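Local coordinates for protein rhamnosidase B (Bacillus sp., PDB 2OKX) that hydrolyses terminal non-reducing alpha-L-rhamnose residues of alpha-L-rhamnosides, as a member of glycoside hydrolase family 78, at residues 47-52 with 95-100; 101-106 with 146-151; 236-241 with 620-625. All blocks are in the same frame, centred on the assembly; numbering follows the deposited sequence.

In the fold
The three contacts form a chain of neighbours. The centres of contacts 1 and 2 lie about 10 Å apart and those of contacts 2 and 3 about 11 Å, while contacts 1 and 3 are about 19 Å apart. Residues 95-100 run directly into 101-106, and S100 OG lies 3.0 Å from R106 N, a probable hydrogen bond. N101 O then lies 3.2 Å from A621 N, probably bonding the N-terminal domain to a loop of the 6-hairpin glycosidase domain, which contact 3 ties to domain D2. Bound glycerol, probably from the crystallisation liquor, comes within about 3 Å of the Q147 side chain and about 4 Å of that of W622 (nearest atoms), and may mark a pocket.

Contact 1: residues 47-52 with 95-100; sequences DSRYVL and LHFGVS
R49 and L95 form a hydrogen-bonded antiparallel pair where strand 49-54 begins and strand 87-96 nears its end, with S48 inserted beside R49 so that both face L95 in a classic beta bulge. L95 O takes two N-H groups, from S48 N at 2.8 Å and R49 N at 3.0 Å, and L95 N returns a bond to R49 O. A cis peptide precedes S48, at the turn where the chain leaves D47.

The serine side chain meets F97 with both of its atoms. With OG anti to its own carbonyl carbon (chi1 -45°), S48 OG accepts an almost straight bond from F97 N (3.0 Å, 176°), while S48 CB sits over one face of the F97 ring, 3.9 Å from its centroid, in a CH-pi contact. D47 O lies close to the plane of the H96 imidazole: ND1 donates to that oxygen at 3.2 Å, approaching from above the carbonyl plane, while NE2 bonds S18 OG. With an alanine in place of the imidazole, neither D47 O nor S18 OG keeps its nitrogen partner, and the D47 carbonyl and the start of the bulge would probably be held less firmly. The D47 carboxylate has partners of its own, W187 NE1 at OD2 and, at a doubtfully short distance, Y104 OH at OD1.

Strand 49-54 runs between strands 87-96 and 57-62 in a seven-stranded antiparallel sheet, whereas strand 41-47 belongs to a second sheet, so the bulge lies where the chain passes between them.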
loop_
_atom_site.group_PDB
_atom_site.type_symbol
_atom_site.label_atom_id
_atom_site.label_comp_id
_atom_site.label_asym_id
_atom_site.label_seq_id
_atom_site.Cartn_x
_atom_site.Cartn_y
_atom_site.Cartn_z
ATOM N N ASP A 47 -3.396 17.885 9.223
ATOM C CA ASP A 47 -2.424 16.917 9.708
ATOM C C ASP A 47 -3.211 16.041 10.678
ATOM O O ASP A 47 -3.657 16.538 11.712
ATOM C CB ASP A 47 -1.293 17.642 10.451
ATOM C CG ASP A 47 -0.177 16.706 10.868
ATOM O OD1 ASP A 47 -0.490 15.595 11.335
ATOM O OD2 ASP A 47 1.008 17.081 10.737
ATOM N N SER A 48 -3.356 14.744 10.395
ATOM C CA SER A 48 -2.780 14.068 9.231
ATOM C C SER A 48 -3.642 14.053 7.963
ATOM O O SER A 48 -3.126 14.226 6.854
ATOM C CB SER A 48 -2.451 12.621 9.605
ATOM O OG SER A 48 -1.808 12.550 10.863
ATOM N N ARG A 49 -4.939 13.812 8.128
ATOM C CA ARG A 49 -5.874 13.758 7.001
ATOM C C ARG A 49 -7.214 14.394 7.390
ATOM O O ARG A 49 -7.511 14.540 8.575
ATOM C CB ARG A 49 -6.109 12.300 6.587
ATOM C CG ARG A 49 -4.855 11.534 6.170
ATOM C CD ARG A 49 -4.308 12.029 4.843
ATOM N NE ARG A 49 -3.224 11.186 4.344
ATOM C CZ ARG A 49 -1.930 11.488 4.417
ATOM N NH1 ARG A 49 -1.534 12.628 4.972
ATOM N NH2 ARG A 49 -1.030 10.646 3.927
ATOM N N TYR A 50 -8.029 14.755 6.399
ATOM C CA TYR A 50 -9.320 15.372 6.685
ATOM C C TYR A 50 -10.461 14.889 5.793
ATOM O O TYR A 50 -10.238 14.315 4.730
ATOM C CB TYR A 50 -9.234 16.893 6.522
ATOM C CG TYR A 50 -9.177 17.340 5.070
ATOM C CD1 TYR A 50 -7.960 17.575 4.434
ATOM C CD2 TYR A 50 -10.344 17.467 4.316
ATOM C CE1 TYR A 50 -7.905 17.925 3.081
ATOM C CE2 TYR A 50 -10.300 17.811 2.963
ATOM C CZ TYR A 50 -9.079 18.036 2.354
ATOM O OH TYR A 50 -9.039 18.353 1.015
ATOM N N VAL A 51 -11.680 15.149 6.253
ATOM C CA VAL A 51 -12.907 14.868 5.516
ATOM C C VAL A 51 -13.667 16.198 5.602
ATOM O O VAL A 51 -14.006 16.658 6.696
ATOM C CB VAL A 51 -13.755 13.761 6.159
ATOM C CG1 VAL A 51 -15.051 13.604 5.372
ATOM C CG2 VAL A 51 -12.986 12.440 6.167
ATOM N N LEU A 52 -13.919 16.815 4.452
ATOM C CA LEU A 52 -14.587 18.115 4.396
ATOM C C LEU A 52 -16.087 18.099 4.126
ATOM O O LEU A 52 -16.565 17.393 3.232
ATOM C CB LEU A 52 -13.909 18.986 3.335
ATOM C CG LEU A 52 -14.570 20.325 2.982
ATOM C CD1 LEU A 52 -14.458 21.283 4.167
ATOM C CD2 LEU A 52 -13.894 20.920 1.749
ATOM N N LEU A 95 -8.227 13.529 11.066
ATOM C CA LEU A 95 -7.660 12.332 11.670
ATOM C C LEU A 95 -6.188 12.634 11.917
ATOM O O LEU A 95 -5.464 12.954 10.978
ATOM C CB LEU A 95 -7.755 11.128 10.722
ATOM C CG LEU A 95 -9.102 10.563 10.263
ATOM C CD1 LEU A 95 -9.762 11.518 9.269
ATOM C CD2 LEU A 95 -8.870 9.204 9.610
ATOM N N HIS A 96 -5.748 12.578 13.169
ATOM C CA HIS A 96 -4.335 12.812 13.445
ATOM C C HIS A 96 -3.740 11.506 13.945
ATOM O O HIS A 96 -4.154 10.987 14.975
ATOM C CB HIS A 96 -4.119 13.896 14.499
ATOM C CG HIS A 96 -2.675 14.200 14.731
ATOM N ND1 HIS A 96 -1.903 14.868 13.804
ATOM C CD2 HIS A 96 -1.832 13.817 15.718
ATOM C CE1 HIS A 96 -0.646 14.877 14.208
ATOM N NE2 HIS A 96 -0.575 14.245 15.366
ATOM N N PHE A 97 -2.764 10.982 13.214
ATOM C CA PHE A 97 -2.147 9.714 13.577
ATOM C C PHE A 97 -1.281 9.777 14.831
ATOM O O PHE A 97 -1.341 8.883 15.673
ATOM C CB PHE A 97 -1.309 9.179 12.408
ATOM C CG PHE A 97 -2.089 8.992 11.130
ATOM C CD1 PHE A 97 -3.400 8.520 11.157
ATOM C CD2 PHE A 97 -1.499 9.255 9.898
ATOM C CE1 PHE A 97 -4.114 8.311 9.970
ATOM C CE2 PHE A 97 -2.201 9.050 8.707
ATOM C CZ PHE A 97 -3.511 8.575 8.745
ATOM N N GLY A 98 -0.473 10.828 14.947
ATOM C CA GLY A 98 0.404 10.961 16.098
ATOM C C GLY A 98 1.526 9.937 16.051
ATOM O O GLY A 98 2.267 9.756 17.020
ATOM N N VAL A 99 1.647 9.265 14.910
ATOM C CA VAL A 99 2.665 8.237 14.704
ATOM C C VAL A 99 3.084 8.282 13.239
ATOM O O VAL A 99 2.236 8.396 12.353
ATOM C CB VAL A 99 2.100 6.831 15.016
ATOM C CG1 VAL A 99 3.140 5.762 14.722
ATOM C CG2 VAL A 99 1.660 6.758 16.468
ATOM N N SER A 100 4.384 8.205 12.979
ATOM C CA SER A 100 4.869 8.236 11.602
ATOM C C SER A 100 4.610 6.906 10.892
ATOM O O SER A 100 4.519 5.864 11.537
ATOM C CB SER A 100 6.375 8.533 11.571
ATOM O OG SER A 100 6.674 9.828 12.071
#

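Contact 2: residues 101-106 with 146-151; sequences NFYYLR and CQQGFG
F102 presents one ring face to Q147, whose CG lies 3.6 Å from the ring centroid and 24° off the normal, a CH-pi contact displaced toward the CD2-CE2 rim. Past that carbon the Q147 chain bends, and its terminal amide plane stands steeply to the phenyl plane. The sulfur of C146 reaches the same ring obliquely, 4.0 Å from F102 CZ. H310 and W622 also meet this ring.

Y103 turns its ring toward the same backbone from another direction: Q147 O lies over one face, near the rim, and Q148 crosses obliquely at the phenol end, with Y103 OH 3.0 Å from Q148 CB. The single direct backbone bond of the contact involves that same carbonyl, F102 N donating to Q147 O at 3.2 Å from above the carbonyl plane.

Both segments are loops, after strands 87-96 and 130-133, and the first contains an Asx turn. N101 CG lies between its backbone N and carbonyl carbon (chi1 57°), which brings the amide back over its own chain, where OD1 accepts from Y103 N at 2.8 Å. N101 CB itself packs 3.3 Å from Q147 O, and the amide beyond it directs ND2 to the 148-149 backbone.

Two waters add bridges between the segments. One molecule accepts from N101 ND2 and donates to Q148 O, an oxygen that R143 NH2 also binds. A second bridges Y103 OH and G149 N, accepting from the glycine nitrogen at 2.7 Å.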
loop_
_atom_site.group_PDB
_atom_site.type_symbol
_atom_site.label_atom_id
_atom_site.label_comp_id
_atom_site.label_asym_id
_atom_site.label_seq_id
_atom_site.Cartn_x
_atom_site.Cartn_y
_atom_site.Cartn_z
ATOM N N ASN A 101 4.467 6.951 9.566
ATOM C CA ASN A 101 4.277 5.734 8.776
ATOM C C ASN A 101 4.930 5.902 7.399
ATOM O O ASN A 101 5.725 6.823 7.204
ATOM C CB ASN A 101 2.788 5.347 8.653
ATOM C CG ASN A 101 1.922 6.446 8.049
ATOM O OD1 ASN A 101 2.285 7.074 7.054
ATOM N ND2 ASN A 101 0.751 6.661 8.643
ATOM N N PHE A 102 4.609 5.020 6.456
ATOM C CA PHE A 102 5.206 5.067 5.118
ATOM C C PHE A 102 4.639 6.128 4.174
ATOM O O PHE A 102 5.086 6.235 3.031
ATOM C CB PHE A 102 5.096 3.697 4.434
ATOM C CG PHE A 102 5.934 2.610 5.061
ATOM C CD1 PHE A 102 6.255 2.633 6.416
ATOM C CD2 PHE A 102 6.305 1.495 4.309
ATOM C CE1 PHE A 102 6.923 1.556 7.018
ATOM C CE2 PHE A 102 6.969 0.416 4.895
ATOM C CZ PHE A 102 7.277 0.445 6.257
ATOM N N TYR A 103 3.639 6.886 4.619
ATOM C CA TYR A 103 3.076 7.947 3.783
ATOM C C TYR A 103 2.685 9.179 4.595
ATOM O O TYR A 103 1.869 9.999 4.166
ATOM C CB TYR A 103 1.882 7.444 2.942
ATOM C CG TYR A 103 0.791 6.655 3.655
ATOM C CD1 TYR A 103 0.011 7.235 4.661
ATOM C CD2 TYR A 103 0.487 5.347 3.261
ATOM C CE1 TYR A 103 -1.047 6.534 5.250
ATOM C CE2 TYR A 103 -0.568 4.640 3.840
ATOM C CZ TYR A 103 -1.333 5.240 4.832
ATOM O OH TYR A 103 -2.387 4.549 5.391
ATOM N N TYR A 104 3.304 9.308 5.763
ATOM C CA TYR A 104 3.051 10.423 6.661
ATOM C C TYR A 104 4.174 10.554 7.683
ATOM O O TYR A 104 4.579 9.569 8.298
ATOM C CB TYR A 104 1.716 10.224 7.392
ATOM C CG TYR A 104 1.520 11.168 8.562
ATOM C CD1 TYR A 104 1.781 10.755 9.869
ATOM C CD2 TYR A 104 1.124 12.489 8.355
ATOM C CE1 TYR A 104 1.658 11.640 10.950
ATOM C CE2 TYR A 104 0.997 13.382 9.422
ATOM C CZ TYR A 104 1.267 12.951 10.715
ATOM O OH TYR A 104 1.151 13.835 11.762
ATOM N N LEU A 105 4.687 11.770 7.847
ATOM C CA LEU A 105 5.742 12.021 8.825
ATOM C C LEU A 105 5.106 12.799 9.971
ATOM O O LEU A 105 4.510 13.857 9.758
ATOM C CB LEU A 105 6.893 12.822 8.203
ATOM C CG LEU A 105 7.811 12.045 7.246
ATOM C CD1 LEU A 105 7.106 11.806 5.910
ATOM C CD2 LEU A 105 9.089 12.836 7.024
ATOM N N ARG A 106 5.222 12.263 11.180
ATOM C CA ARG A 106 4.628 12.895 12.352
ATOM C C ARG A 106 4.907 14.390 12.464
ATOM O O ARG A 106 6.056 14.833 12.396
ATOM C CB ARG A 106 5.099 12.208 13.635
ATOM C CG ARG A 106 4.261 12.592 14.848
ATOM C CD ARG A 106 4.870 12.147 16.164
ATOM N NE ARG A 106 3.956 12.417 17.271
ATOM C CZ ARG A 106 4.229 12.182 18.550
ATOM N NH1 ARG A 106 5.404 11.671 18.898
ATOM N NH2 ARG A 106 3.320 12.446 19.479
ATOM N N CYS A 146 2.372 -1.499 9.772
ATOM C CA CYS A 146 3.577 -0.697 9.936
ATOM C C CYS A 146 3.604 0.427 8.906
ATOM O O CYS A 146 4.202 1.477 9.142
ATOM C CB CYS A 146 4.836 -1.567 9.801
ATOM S SG CYS A 146 5.113 -2.323 8.169
ATOM N N GLN A 147 2.928 0.217 7.778
ATOM C CA GLN A 147 2.905 1.208 6.705
ATOM C C GLN A 147 1.787 2.236 6.798
ATOM O O GLN A 147 1.905 3.333 6.249
ATOM C CB GLN A 147 2.775 0.522 5.330
ATOM C CG GLN A 147 3.767 -0.607 5.045
ATOM C CD GLN A 147 3.238 -1.965 5.458
ATOM O OE1 GLN A 147 2.224 -2.064 6.149
ATOM N NE2 GLN A 147 3.930 -3.026 5.043
ATOM N N GLN A 148 0.712 1.901 7.504
ATOM C CA GLN A 148 -0.441 2.788 7.542
ATOM C C GLN A 148 -0.877 3.405 8.870
ATOM O O GLN A 148 -0.099 3.496 9.815
ATOM C CB GLN A 148 -1.615 2.047 6.900
ATOM C CG GLN A 148 -1.190 1.200 5.694
ATOM C CD GLN A 148 -2.328 0.959 4.722
ATOM O OE1 GLN A 148 -2.555 -0.168 4.265
ATOM N NE2 GLN A 148 -3.047 2.020 4.397
ATOM N N GLY A 149 -2.136 3.837 8.913
ATOM C CA GLY A 149 -2.681 4.461 10.107
ATOM C C GLY A 149 -3.298 3.504 11.108
ATOM O O GLY A 149 -2.629 2.599 11.601
ATOM N N PHE A 150 -4.583 3.688 11.393
ATOM C CA PHE A 150 -5.275 2.848 12.369
ATOM C C PHE A 150 -6.633 2.332 11.903
ATOM O O PHE A 150 -7.342 3.011 11.160
ATOM C CB PHE A 150 -5.496 3.646 13.662
ATOM C CG PHE A 150 -4.230 4.141 14.301
ATOM C CD1 PHE A 150 -3.627 3.423 15.329
ATOM C CD2 PHE A 150 -3.636 5.322 13.872
ATOM C CE1 PHE A 150 -2.452 3.872 15.922
ATOM C CE2 PHE A 150 -2.456 5.783 14.458
ATOM C CZ PHE A 150 -1.864 5.056 15.485
ATOM N N GLY A 151 -6.980 1.126 12.348
ATOM C CA GLY A 151 -8.279 0.550 12.036
ATOM C C GLY A 151 -9.131 1.074 13.176
ATOM O O GLY A 151 -8.786 0.871 14.340
HETATM O O HOH W 1 0.465 6.132 11.614
HETATM O O HOH W 2 -4.383 4.080 7.415
#

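Contact 3: residues 236-241 with 620-625; sequences HANPVS and SAWSSV
W622 lies beside the A237-P239 backbone, and its side chain passes A237, N238 and P239 in turn. CB lies 3.2 Å from A237 O and also packs on A237 CB. CG is anti to the tryptophan's own N (chi1 177°), which carries the indole along the opposing segment, and CG stays near A237 O. Next, CD1 meets N238 OD1 at 3.2 Å, the oxygen sitting at the ring edge near its plane. NE1 comes 3.4 Å from P239 CD, with the proline crossing the indole at about a right angle. S624 CB covers part of one face of the ring, H310 meets it edge-to-face, and the far six-membered ring reaches F102.

N238 OD1 does more than flank CD1. It accepts a somewhat bent bond (140°) from S623 N at 2.7 Å, with the donor in the plane of the amide carbonyl; ND2 bonds E347, so both ends of this amide are engaged. A second bond, from A237 N to A621 O, is 3.0 Å long and comes from well above the carbonyl plane, with the two alanine CB atoms 3.6 Å apart beside it. On the 620-625 side, S620 OG accepts from W622 N in an ST turn within the loop between helices 595-603 and 627-644.

Here the D2 and 6-hairpin ranges meet through two hydrogen bonds to loop main-chain atoms, two alanine methyls and the indole edge, with no charge pair between the segments; the fit therefore probably depends on backbone shape and on the turn of the N238 amide.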
loop_
_atom_site.group_PDB
_atom_site.type_symbol
_atom_site.label_atom_id
_atom_site.label_comp_id
_atom_site.label_asym_id
_atom_site.label_seq_id
_atom_site.Cartn_x
_atom_site.Cartn_y
_atom_site.Cartn_z
ATOM N N HIS A 236 9.260 7.747 14.011
ATOM C CA HIS A 236 9.809 7.319 12.727
ATOM C C HIS A 236 9.174 6.002 12.308
ATOM O O HIS A 236 8.437 5.393 13.079
ATOM C CB HIS A 236 11.329 7.148 12.808
ATOM C CG HIS A 236 11.759 6.011 13.679
ATOM N ND1 HIS A 236 12.149 6.181 14.990
ATOM C CD2 HIS A 236 11.825 4.681 13.436
ATOM C CE1 HIS A 236 12.436 5.005 15.517
ATOM N NE2 HIS A 236 12.247 4.077 14.596
ATOM N N ALA A 237 9.465 5.563 11.087
ATOM C CA ALA A 237 8.904 4.318 10.582
ATOM C C ALA A 237 9.991 3.327 10.199
ATOM O O ALA A 237 9.806 2.511 9.296
ATOM C CB ALA A 237 8.000 4.596 9.385
ATOM N N ASN A 238 11.137 3.414 10.869
ATOM C CA ASN A 238 12.229 2.490 10.611
ATOM C C ASN A 238 12.004 1.277 11.494
ATOM O O ASN A 238 11.360 1.369 12.536
ATOM C CB ASN A 238 13.582 3.105 10.977
ATOM C CG ASN A 238 13.923 4.311 10.139
ATOM O OD1 ASN A 238 13.850 4.270 8.909
ATOM N ND2 ASN A 238 14.317 5.395 10.799
ATOM N N PRO A 239 12.511 0.115 11.076
ATOM C CA PRO A 239 12.334 -1.081 11.895
ATOM C C PRO A 239 13.117 -0.923 13.197
ATOM O O PRO A 239 14.187 -0.318 13.207
ATOM C CB PRO A 239 12.937 -2.187 11.031
ATOM C CG PRO A 239 12.744 -1.688 9.638
ATOM C CD PRO A 239 13.072 -0.222 9.757
ATOM N N VAL A 240 12.576 -1.439 14.291
ATOM C CA VAL A 240 13.290 -1.399 15.563
ATOM C C VAL A 240 13.252 -2.819 16.091
ATOM O O VAL A 240 12.407 -3.616 15.685
ATOM C CB VAL A 240 12.624 -0.469 16.618
ATOM C CG1 VAL A 240 12.524 0.943 16.086
ATOM C CG2 VAL A 240 11.257 -1.004 17.012
ATOM N N SER A 241 14.185 -3.151 16.971
ATOM C CA SER A 241 14.199 -4.475 17.568
ATOM C C SER A 241 14.177 -4.271 19.072
ATOM O O SER A 241 14.735 -3.297 19.580
ATOM C CB SER A 241 15.453 -5.245 17.160
ATOM O OG SER A 241 15.435 -5.553 15.776
ATOM N N SER A 620 8.086 9.253 3.107
ATOM C CA SER A 620 8.015 8.311 4.218
ATOM C C SER A 620 8.973 8.521 5.381
ATOM O O SER A 620 10.024 9.153 5.242
ATOM C CB SER A 620 8.211 6.894 3.670
ATOM O OG SER A 620 8.321 5.939 4.708
ATOM N N ALA A 621 8.597 7.960 6.528
ATOM C CA ALA A 621 9.407 8.044 7.735
ATOM C C ALA A 621 10.335 6.836 7.823
ATOM O O ALA A 621 11.092 6.699 8.780
ATOM C CB ALA A 621 8.510 8.117 8.969
ATOM N N TRP A 622 10.261 5.944 6.837
ATOM C CA TRP A 622 11.149 4.783 6.823
ATOM C C TRP A 622 12.317 5.143 5.916
ATOM O O TRP A 622 12.178 5.162 4.694
ATOM C CB TRP A 622 10.455 3.521 6.285
ATOM C CG TRP A 622 11.390 2.319 6.183
ATOM C CD1 TRP A 622 12.584 2.149 6.841
ATOM C CD2 TRP A 622 11.186 1.117 5.418
ATOM N NE1 TRP A 622 13.128 0.923 6.535
ATOM C CE2 TRP A 622 12.294 0.269 5.665
ATOM C CE3 TRP A 622 10.177 0.674 4.551
ATOM C CZ2 TRP A 622 12.419 -0.998 5.075
ATOM C CZ3 TRP A 622 10.299 -0.588 3.964
ATOM C CH2 TRP A 622 11.413 -1.408 4.230
ATOM N N SER A 623 13.456 5.453 6.525
ATOM C CA SER A 623 14.649 5.813 5.771
ATOM C C SER A 623 15.233 4.519 5.233
ATOM O O SER A 623 16.022 3.849 5.902
ATOM C CB SER A 623 15.657 6.521 6.682
ATOM O OG SER A 623 16.765 7.003 5.941
ATOM N N SER A 624 14.823 4.171 4.017
ATOM C CA SER A 624 15.262 2.945 3.370
ATOM C C SER A 624 15.664 3.229 1.932
ATOM O O SER A 624 15.039 4.045 1.253
ATOM C CB SER A 624 14.130 1.916 3.397
ATOM O OG SER A 624 14.475 0.750 2.676
ATOM N N VAL A 625 16.709 2.549 1.475
ATOM C CA VAL A 625 17.202 2.730 0.119
ATOM C C VAL A 625 17.395 1.418 -0.623
ATOM O O VAL A 625 17.909 0.444 -0.069
ATOM C CB VAL A 625 18.572 3.468 0.098
ATOM C CG1 VAL A 625 19.160 3.437 -1.314
ATOM C CG2 VAL A 625 18.407 4.902 0.560
#